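Local coordinates for uncharacterized protein (Bacteroides ovatus, PDB 4IRT) that is of unknown function but may be a neuraminidase with a beta-propeller fold, at residues I37-L48 and W58-V69. Numbering follows the deposited sequence.
Sequences ISYYDNDGYLVL and WTLHRTQYQGNV. With EDO (1,2-ethanediol), chain I.
In a four-stranded antiparallel sheet, consistent with one blade of a beta-propeller, strand 45-52 pairs with the outermost strand 59-63, and a beta bulge shifts the register by two residues between Y45 and V47. At the bulge L46 O accepts two bonds, from T63 N and, at 2.7 Å, from T63 OG1. T63 OG1 in turn accepts from Y65 N, closing an ST turn where the chain rounds a corner at Q64, and Y65 O takes L46 N.

On the face shared by Y45, V47, R62 and Q66, the Y45 ring is sandwiched. The R62 guanidinium lies flat over one side, CZ 3.9 Å from the ring centroid with planes 9° apart, a cation-pi stack reached by a bend at chi3 (82°). Q66 CG sits over the centre of the opposite side, 3.5 Å from the centroid, and Q66 NE2 donates to D43 O. Were Y45 an alanine, the R62 guanidinium would probably lose its stacking surface and Q66 CG the ring it packs on. A water links R62 NH1 to D41 OD2 and D43 OD2. At the end of the D41-G44 type I turn, G67 N donates a hydrogen bond to G44 O, while V69 CG1 lies over the Y40 ring, 3.4 Å from Y40 CG.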
ATOM      1  N   ILE A  37      -3.611 -10.697 -10.638  1.00  9.75           N
ATOM      2  CA  ILE A  37      -4.174 -10.590  -9.307  1.00  9.61           C
ATOM      3  C   ILE A  37      -3.607 -11.717  -8.461  1.00  9.87           C
ATOM      4  O   ILE A  37      -3.138 -12.741  -8.992  1.00 11.03           O
ATOM      5  CB  ILE A  37      -5.728 -10.663  -9.364  1.00  9.86           C
ATOM      6  CG1 ILE A  37      -6.359 -10.140  -8.065  1.00  9.49           C
ATOM      7  CG2 ILE A  37      -6.203 -12.069  -9.710  1.00 10.56           C
ATOM      8  CD1 ILE A  37      -7.866  -9.992  -8.187  1.00  9.88           C
ATOM      9  N   SER A  38      -3.635 -11.544  -7.147  1.00  8.81           N
ATOM     10  CA  SER A  38      -3.180 -12.591  -6.243  1.00  9.07           C
ATOM     11  C   SER A  38      -4.012 -12.527  -4.977  1.00  8.47           C
ATOM     12  O   SER A  38      -4.402 -11.447  -4.548  1.00  7.10           O
ATOM     13  CB  SER A  38      -1.669 -12.434  -5.896  1.00 10.05           C
ATOM     14  OG  SER A  38      -1.364 -11.182  -5.306  1.00 10.00           O
ATOM     15  N   TYR A  39      -4.247 -13.695  -4.400  1.00  8.50           N
ATOM     16  CA  TYR A  39      -4.994 -13.821  -3.161  1.00  8.80           C
ATOM     17  C   TYR A  39      -4.803 -15.187  -2.586  1.00  9.14           C
ATOM     18  O   TYR A  39      -4.253 -16.089  -3.258  1.00  9.70           O
ATOM     19  CB  TYR A  39      -6.473 -13.578  -3.379  1.00  8.38           C
ATOM     20  CG  TYR A  39      -7.130 -14.476  -4.381  1.00  9.62           C
ATOM     21  CD1 TYR A  39      -7.169 -14.129  -5.727  1.00  9.76           C
ATOM     22  CD2 TYR A  39      -7.788 -15.646  -3.976  1.00 10.36           C
ATOM     23  CE1 TYR A  39      -7.821 -14.932  -6.659  1.00 10.92           C
ATOM     24  CE2 TYR A  39      -8.442 -16.449  -4.904  1.00 11.48           C
ATOM     25  CZ  TYR A  39      -8.419 -16.081  -6.245  1.00 12.13           C
ATOM     26  OH  TYR A  39      -9.079 -16.855  -7.161  1.00 15.54           O
ATOM     27  N   TYR A  40      -5.220 -15.345  -1.319  1.00  9.10           N
ATOM     28  CA  TYR A  40      -5.315 -16.663  -0.721  1.00  9.21           C
ATOM     29  C   TYR A  40      -6.726 -17.224  -0.873  1.00  9.68           C
ATOM     30  O   TYR A  40      -7.711 -16.531  -0.578  1.00  9.12           O
ATOM     31  CB  TYR A  40      -4.995 -16.595   0.752  1.00  9.77           C
ATOM     32  CG  TYR A  40      -3.583 -16.202   1.138  1.00  9.52           C
ATOM     33  CD1 TYR A  40      -2.525 -17.069   0.933  1.00 10.32           C
ATOM     34  CD2 TYR A  40      -3.327 -14.995   1.795  1.00  9.29           C
ATOM     35  CE1 TYR A  40      -1.238 -16.714   1.289  1.00 10.24           C
ATOM     36  CE2 TYR A  40      -2.045 -14.627   2.171  1.00  9.65           C
ATOM     37  CZ  TYR A  40      -0.995 -15.516   1.947  1.00 10.20           C
ATOM     38  OH  TYR A  40       0.302 -15.203   2.319  1.00 11.13           O
ATOM     39  N   ASP A  41      -6.810 -18.474  -1.291  1.00 10.10           N
ATOM     40  CA  ASP A  41      -8.074 -19.180  -1.338  1.00 10.57           C
ATOM     41  C   ASP A  41      -8.499 -19.657   0.053  1.00 10.76           C
ATOM     42  O   ASP A  41      -7.792 -19.471   1.033  1.00 10.30           O
ATOM     43  CB  ASP A  41      -8.055 -20.274  -2.417  1.00 12.03           C
ATOM     44  CG  ASP A  41      -7.308 -21.532  -2.018  1.00 12.74           C
ATOM     45  OD1 ASP A  41      -6.937 -21.738  -0.838  1.00 12.29           O
ATOM     46  OD2 ASP A  41      -7.090 -22.370  -2.940  1.00 15.23           O
ATOM     47  N   ASN A  42      -9.690 -20.230   0.156  1.00 10.71           N
ATOM     48  CA  ASN A  42     -10.208 -20.595   1.467  1.00 12.06           C
ATOM     49  C   ASN A  42      -9.398 -21.646   2.213  1.00 12.50           C
ATOM     50  O   ASN A  42      -9.519 -21.775   3.435  1.00 12.26           O
ATOM     51  CB  ASN A  42     -11.658 -21.084   1.372  1.00 13.38           C
ATOM     52  CG  ASN A  42     -12.402 -20.905   2.695  1.00 15.33           C
ATOM     53  OD1 ASN A  42     -12.348 -19.836   3.307  1.00 16.04           O
ATOM     54  ND2 ASN A  42     -13.104 -21.933   3.120  1.00 16.34           N
ATOM     55  N   ASP A  43      -8.609 -22.416   1.475  1.00 12.78           N
ATOM     56  CA  ASP A  43      -7.695 -23.394   2.077  1.00 14.65           C
ATOM     57  C   ASP A  43      -6.315 -22.829   2.435  1.00 15.11           C
ATOM     58  O   ASP A  43      -5.415 -23.567   2.895  1.00 14.32           O
ATOM     59  CB  ASP A  43      -7.522 -24.563   1.118  1.00 17.81           C
ATOM     60  CG  ASP A  43      -8.842 -25.299   0.857  1.00 19.54           C
ATOM     61  OD1 ASP A  43      -9.633 -25.483   1.798  1.00 20.91           O
ATOM     62  OD2 ASP A  43      -9.075 -25.705  -0.281  1.00 23.56           O
ATOM     63  N   GLY A  44      -6.113 -21.542   2.188  1.00 13.56           N
ATOM     64  CA  GLY A  44      -4.857 -20.922   2.503  1.00 13.77           C
ATOM     65  C   GLY A  44      -3.818 -20.927   1.403  1.00 13.41           C
ATOM     66  O   GLY A  44      -2.685 -20.494   1.637  1.00 12.02           O
ATOM     67  N   TYR A  45      -4.190 -21.396   0.213  1.00 13.33           N
ATOM     68  CA  TYR A  45      -3.266 -21.432  -0.900  1.00 13.17           C
ATOM     69  C   TYR A  45      -3.190 -20.081  -1.599  1.00 11.71           C
ATOM     70  O   TYR A  45      -4.194 -19.403  -1.811  1.00 10.88           O
ATOM     71  CB  TYR A  45      -3.622 -22.526  -1.913  1.00 13.59           C
ATOM     72  CG  TYR A  45      -3.272 -23.923  -1.461  1.00 15.64           C
ATOM     73  CD1 TYR A  45      -4.103 -24.615  -0.592  1.00 19.47           C
ATOM     74  CD2 TYR A  45      -2.114 -24.551  -1.891  1.00 18.30           C
ATOM     75  CE1 TYR A  45      -3.799 -25.905  -0.168  1.00 23.61           C
ATOM     76  CE2 TYR A  45      -1.794 -25.831  -1.463  1.00 21.28           C
ATOM     77  CZ  TYR A  45      -2.643 -26.498  -0.604  1.00 24.84           C
ATOM     78  OH  TYR A  45      -2.343 -27.764  -0.159  1.00 28.06           O
ATOM     79  N   LEU A  46      -1.976 -19.721  -1.997  1.00 11.20           N
ATOM     80  CA  LEU A  46      -1.739 -18.552  -2.806  1.00 10.60           C
ATOM     81  C   LEU A  46      -2.224 -18.881  -4.195  1.00 10.94           C
ATOM     82  O   LEU A  46      -1.745 -19.852  -4.794  1.00 11.20           O
ATOM     83  CB  LEU A  46      -0.228 -18.270  -2.854  1.00 10.93           C
ATOM     84  CG  LEU A  46       0.298 -17.361  -3.954  1.00 12.19           C
ATOM     85  CD1 LEU A  46      -0.303 -15.982  -3.817  1.00 11.90           C
ATOM     86  CD2 LEU A  46       1.804 -17.270  -3.881  1.00 12.86           C
ATOM     87  N   VAL A  47      -3.159 -18.080  -4.691  1.00  9.96           N
ATOM     88  CA  VAL A  47      -3.673 -18.180  -6.030  1.00 10.29           C
ATOM     89  C   VAL A  47      -3.153 -16.974  -6.820  1.00  9.72           C
ATOM     90  O   VAL A  47      -3.165 -15.840  -6.318  1.00  9.91           O
ATOM     91  CB  VAL A  47      -5.216 -18.140  -6.003  1.00 10.18           C
ATOM     92  CG1 VAL A  47      -5.795 -18.098  -7.405  1.00 10.51           C
ATOM     93  CG2 VAL A  47      -5.749 -19.340  -5.234  1.00 10.51           C
ATOM     94  N   LEU A  48      -2.710 -17.211  -8.058  1.00 10.17           N
ATOM     95  CA  LEU A  48      -2.378 -16.135  -9.003  1.00 10.98           C
ATOM     96  C   LEU A  48      -3.338 -16.224 -10.188  1.00 11.39           C
ATOM     97  O   LEU A  48      -3.698 -17.323 -10.622  1.00 12.60           O
ATOM     98  CB  LEU A  48      -0.934 -16.261  -9.490  1.00 11.20           C
ATOM     99  CG  LEU A  48       0.186 -16.232  -8.462  1.00 11.93           C
ATOM    100  CD1 LEU A  48       1.520 -16.303  -9.158  1.00 12.24           C
ATOM    101  CD2 LEU A  48       0.127 -14.984  -7.589  1.00 12.25           C
ATOM    102  N   TRP A  58     -11.012 -14.859 -16.429  1.00 14.77           N
ATOM    103  CA  TRP A  58      -9.737 -15.061 -15.745  1.00 13.75           C
ATOM    104  C   TRP A  58      -9.178 -16.469 -15.945  1.00 13.89           C
ATOM    105  O   TRP A  58      -9.919 -17.446 -16.072  1.00 14.55           O
ATOM    106  CB  TRP A  58      -9.902 -14.828 -14.245  1.00 12.43           C
ATOM    107  CG  TRP A  58     -10.242 -13.417 -13.892  1.00 12.34           C
ATOM    108  CD1 TRP A  58     -11.486 -12.858 -13.862  1.00 12.64           C
ATOM    109  CD2 TRP A  58      -9.333 -12.392 -13.546  1.00 11.79           C
ATOM    110  NE1 TRP A  58     -11.395 -11.539 -13.519  1.00 13.27           N
ATOM    111  CE2 TRP A  58     -10.081 -11.227 -13.312  1.00 12.60           C
ATOM    112  CE3 TRP A  58      -7.941 -12.341 -13.383  1.00 12.85           C
ATOM    113  CZ2 TRP A  58      -9.483 -10.017 -12.935  1.00 13.21           C
ATOM    114  CZ3 TRP A  58      -7.353 -11.148 -13.030  1.00 12.74           C
ATOM    115  CH2 TRP A  58      -8.128  -9.995 -12.791  1.00 12.55           C
ATOM    116  N   THR A  59      -7.856 -16.551 -16.001  1.00 12.56           N
ATOM    117  CA  THR A  59      -7.156 -17.788 -15.821  1.00 13.38           C
ATOM    118  C   THR A  59      -6.659 -17.750 -14.396  1.00 12.49           C
ATOM    119  O   THR A  59      -5.969 -16.831 -14.000  1.00 11.33           O
ATOM    120  CB  THR A  59      -6.006 -17.909 -16.832  1.00 15.19           C
ATOM    121  OG1 THR A  59      -6.573 -17.899 -18.156  1.00 15.80           O
ATOM    122  CG2 THR A  59      -5.218 -19.214 -16.671  1.00 16.34           C
ATOM    123  N   LEU A  60      -7.035 -18.751 -13.615  1.00 12.78           N
ATOM    124  CA  LEU A  60      -6.623 -18.801 -12.200  1.00 13.24           C
ATOM    125  C   LEU A  60      -5.766 -20.028 -11.960  1.00 13.29           C
ATOM    126  O   LEU A  60      -6.032 -21.099 -12.527  1.00 13.11           O
ATOM    127  CB  LEU A  60      -7.836 -18.832 -11.279  1.00 15.28           C
ATOM    128  CG  LEU A  60      -8.815 -17.664 -11.422  1.00 15.35           C
ATOM    129  CD1 LEU A  60     -10.060 -17.925 -10.586  1.00 17.41           C
ATOM    130  CD2 LEU A  60      -8.163 -16.333 -11.078  1.00 15.81           C
ATOM    131  N   HIS A  61      -4.732 -19.881 -11.133  1.00 12.02           N
ATOM    132  CA  HIS A  61      -3.775 -20.977 -10.876  1.00 12.50           C
ATOM    133  C   HIS A  61      -3.528 -21.050  -9.382  1.00 12.11           C
ATOM    134  O   HIS A  61      -3.030 -20.089  -8.789  1.00 10.67           O
ATOM    135  CB  HIS A  61      -2.452 -20.749 -11.613  1.00 12.67           C
ATOM    136  CG  HIS A  61      -1.376 -21.716 -11.234  1.00 14.89           C
ATOM    137  ND1 HIS A  61      -1.439 -23.064 -11.540  1.00 16.75           N
ATOM    138  CD2 HIS A  61      -0.218 -21.542 -10.561  1.00 14.52           C
ATOM    139  CE1 HIS A  61      -0.343 -23.662 -11.101  1.00 15.38           C
ATOM    140  NE2 HIS A  61       0.389 -22.773 -10.466  1.00 15.48           N
ATOM    141  N   ARG A  62      -3.930 -22.164  -8.772  1.00 12.72           N
ATOM    142  CA  ARG A  62      -3.554 -22.428  -7.375  1.00 13.05           C
ATOM    143  C   ARG A  62      -2.085 -22.865  -7.346  1.00 13.03           C
ATOM    144  O   ARG A  62      -1.720 -23.881  -7.951  1.00 12.62           O
ATOM    145  CB  ARG A  62      -4.427 -23.515  -6.753  1.00 14.87           C
ATOM    146  CG  ARG A  62      -4.253 -23.560  -5.237  1.00 17.35           C
ATOM    147  CD  ARG A  62      -5.063 -24.647  -4.575  1.00 20.65           C
ATOM    148  NE  ARG A  62      -4.385 -25.919  -4.669  1.00 26.56           N
ATOM    149  CZ  ARG A  62      -4.738 -27.026  -4.014  1.00 33.50           C
ATOM    150  NH1 ARG A  62      -5.778 -27.018  -3.174  1.00 30.22           N
ATOM    151  NH2 ARG A  62      -4.019 -28.146  -4.188  1.00 29.69           N
ATOM    152  N   THR A  63      -1.242 -22.075  -6.694  1.00 12.40           N
ATOM    153  CA  THR A  63       0.180 -22.366  -6.631  1.00 12.00           C
ATOM    154  C   THR A  63       0.437 -23.481  -5.610  1.00 13.05           C
ATOM    155  O   THR A  63      -0.490 -23.991  -4.965  1.00 11.59           O
ATOM    156  CB  THR A  63       1.009 -21.127  -6.235  1.00 12.21           C
ATOM    157  OG1 THR A  63       0.793 -20.824  -4.837  1.00 12.49           O
ATOM    158  CG2 THR A  63       0.624 -19.896  -7.078  1.00 12.79           C
ATOM    159  N   GLN A  64       1.709 -23.796  -5.448  1.00 13.54           N
ATOM    160  CA  GLN A  64       2.152 -24.843  -4.554  1.00 15.79           C
ATOM    161  C   GLN A  64       2.323 -24.310  -3.131  1.00 15.19           C
ATOM    162  O   GLN A  64       2.714 -25.066  -2.237  1.00 17.16           O
ATOM    163  CB  GLN A  64       3.483 -25.423  -5.059  1.00 17.95           C
ATOM    164  CG  GLN A  64       4.666 -24.432  -5.046  1.00 17.83           C
ATOM    165  CD  GLN A  64       4.886 -23.758  -6.383  1.00 18.10           C
ATOM    166  OE1 GLN A  64       3.936 -23.236  -6.975  1.00 19.18           O
ATOM    167  NE2 GLN A  64       6.140 -23.719  -6.848  1.00 17.17           N
ATOM    168  N   TYR A  65       2.046 -23.023  -2.921  1.00 13.81           N
ATOM    169  CA  TYR A  65       2.304 -22.371  -1.645  1.00 15.92           C
ATOM    170  C   TYR A  65       1.042 -22.033  -0.871  1.00 15.70           C
ATOM    171  O   TYR A  65       0.005 -21.728  -1.445  1.00 15.28           O
ATOM    172  CB  TYR A  65       3.110 -21.090  -1.865  1.00 16.15           C
ATOM    173  CG  TYR A  65       4.432 -21.378  -2.543  1.00 17.77           C
ATOM    174  CD1 TYR A  65       5.381 -22.205  -1.931  1.00 19.39           C
ATOM    175  CD2 TYR A  65       4.734 -20.850  -3.790  1.00 18.73           C
ATOM    176  CE1 TYR A  65       6.595 -22.486  -2.539  1.00 17.89           C
ATOM    177  CE2 TYR A  65       5.954 -21.121  -4.404  1.00 19.45           C
ATOM    178  CZ  TYR A  65       6.870 -21.942  -3.775  1.00 19.45           C
ATOM    179  OH  TYR A  65       8.084 -22.245  -4.363  1.00 19.99           O
ATOM    180  N   GLN A  66       1.181 -22.110   0.447  1.00 15.56           N
ATOM    181  CA  GLN A  66       0.165 -21.703   1.390  1.00 17.52           C
ATOM    182  C   GLN A  66       0.669 -20.573   2.244  1.00 17.02           C
ATOM    183  O   GLN A  66       1.877 -20.395   2.387  1.00 21.99           O
ATOM    184  CB  GLN A  66      -0.191 -22.852   2.304  1.00 20.25           C
ATOM    185  CG  GLN A  66      -1.026 -23.911   1.648  1.00 21.31           C
ATOM    186  CD  GLN A  66      -1.307 -25.048   2.603  1.00 25.08           C
ATOM    187  OE1 GLN A  66      -0.430 -25.810   2.884  1.00 26.72           O
ATOM    188  NE2 GLN A  66      -2.546 -25.165   3.081  1.00 26.81           N
ATOM    189  N   GLY A  67      -0.262 -19.806   2.812  1.00 13.07           N
ATOM    190  CA  GLY A  67       0.080 -18.839   3.845  1.00 12.52           C
ATOM    191  C   GLY A  67      -0.713 -19.015   5.141  1.00 12.35           C
ATOM    192  O   GLY A  67      -1.790 -19.647   5.173  1.00 13.34           O
ATOM    193  N   ASN A  68      -0.179 -18.469   6.221  1.00 12.45           N
ATOM    194  CA  ASN A  68      -0.885 -18.446   7.510  1.00 12.34           C
ATOM    195  C   ASN A  68      -1.971 -17.375   7.503  1.00 11.57           C
ATOM    196  O   ASN A  68      -1.817 -16.332   8.089  1.00 11.87           O
ATOM    197  CB  ASN A  68       0.089 -18.209   8.647  1.00 12.11           C
ATOM    198  CG  ASN A  68      -0.578 -18.273   9.993  1.00 12.53           C
ATOM    199  OD1 ASN A  68      -1.644 -18.887  10.139  1.00 14.13           O
ATOM    200  ND2 ASN A  68       0.040 -17.652  10.992  1.00 12.23           N
ATOM    201  N   VAL A  69      -3.059 -17.661   6.824  1.00 12.25           N
ATOM    202  CA  VAL A  69      -4.131 -16.704   6.590  1.00 12.25           C
ATOM    203  C   VAL A  69      -4.872 -16.257   7.863  1.00 13.18           C
ATOM    204  O   VAL A  69      -5.467 -15.190   7.879  1.00 13.07           O
ATOM    205  CB  VAL A  69      -5.140 -17.231   5.533  1.00 12.69           C
ATOM    206  CG1 VAL A  69      -4.451 -17.362   4.169  1.00 12.70           C
ATOM    207  CG2 VAL A  69      -5.736 -18.565   5.942  1.00 13.59           C
TER
HETATM  208  C1  EDO I 508      -7.254 -21.619   6.716  1.00 36.62           C
HETATM  209  O1  EDO I 508      -7.244 -21.980   8.097  1.00 38.78           O
HETATM  210  C2  EDO I 508      -7.748 -22.787   5.891  1.00 37.44           C
HETATM  211  O2  EDO I 508      -9.178 -22.769   5.925  1.00 49.31           O
HETATM  212  O   HOH W   1      -7.600 -25.062  -2.515  1.00 21.13           O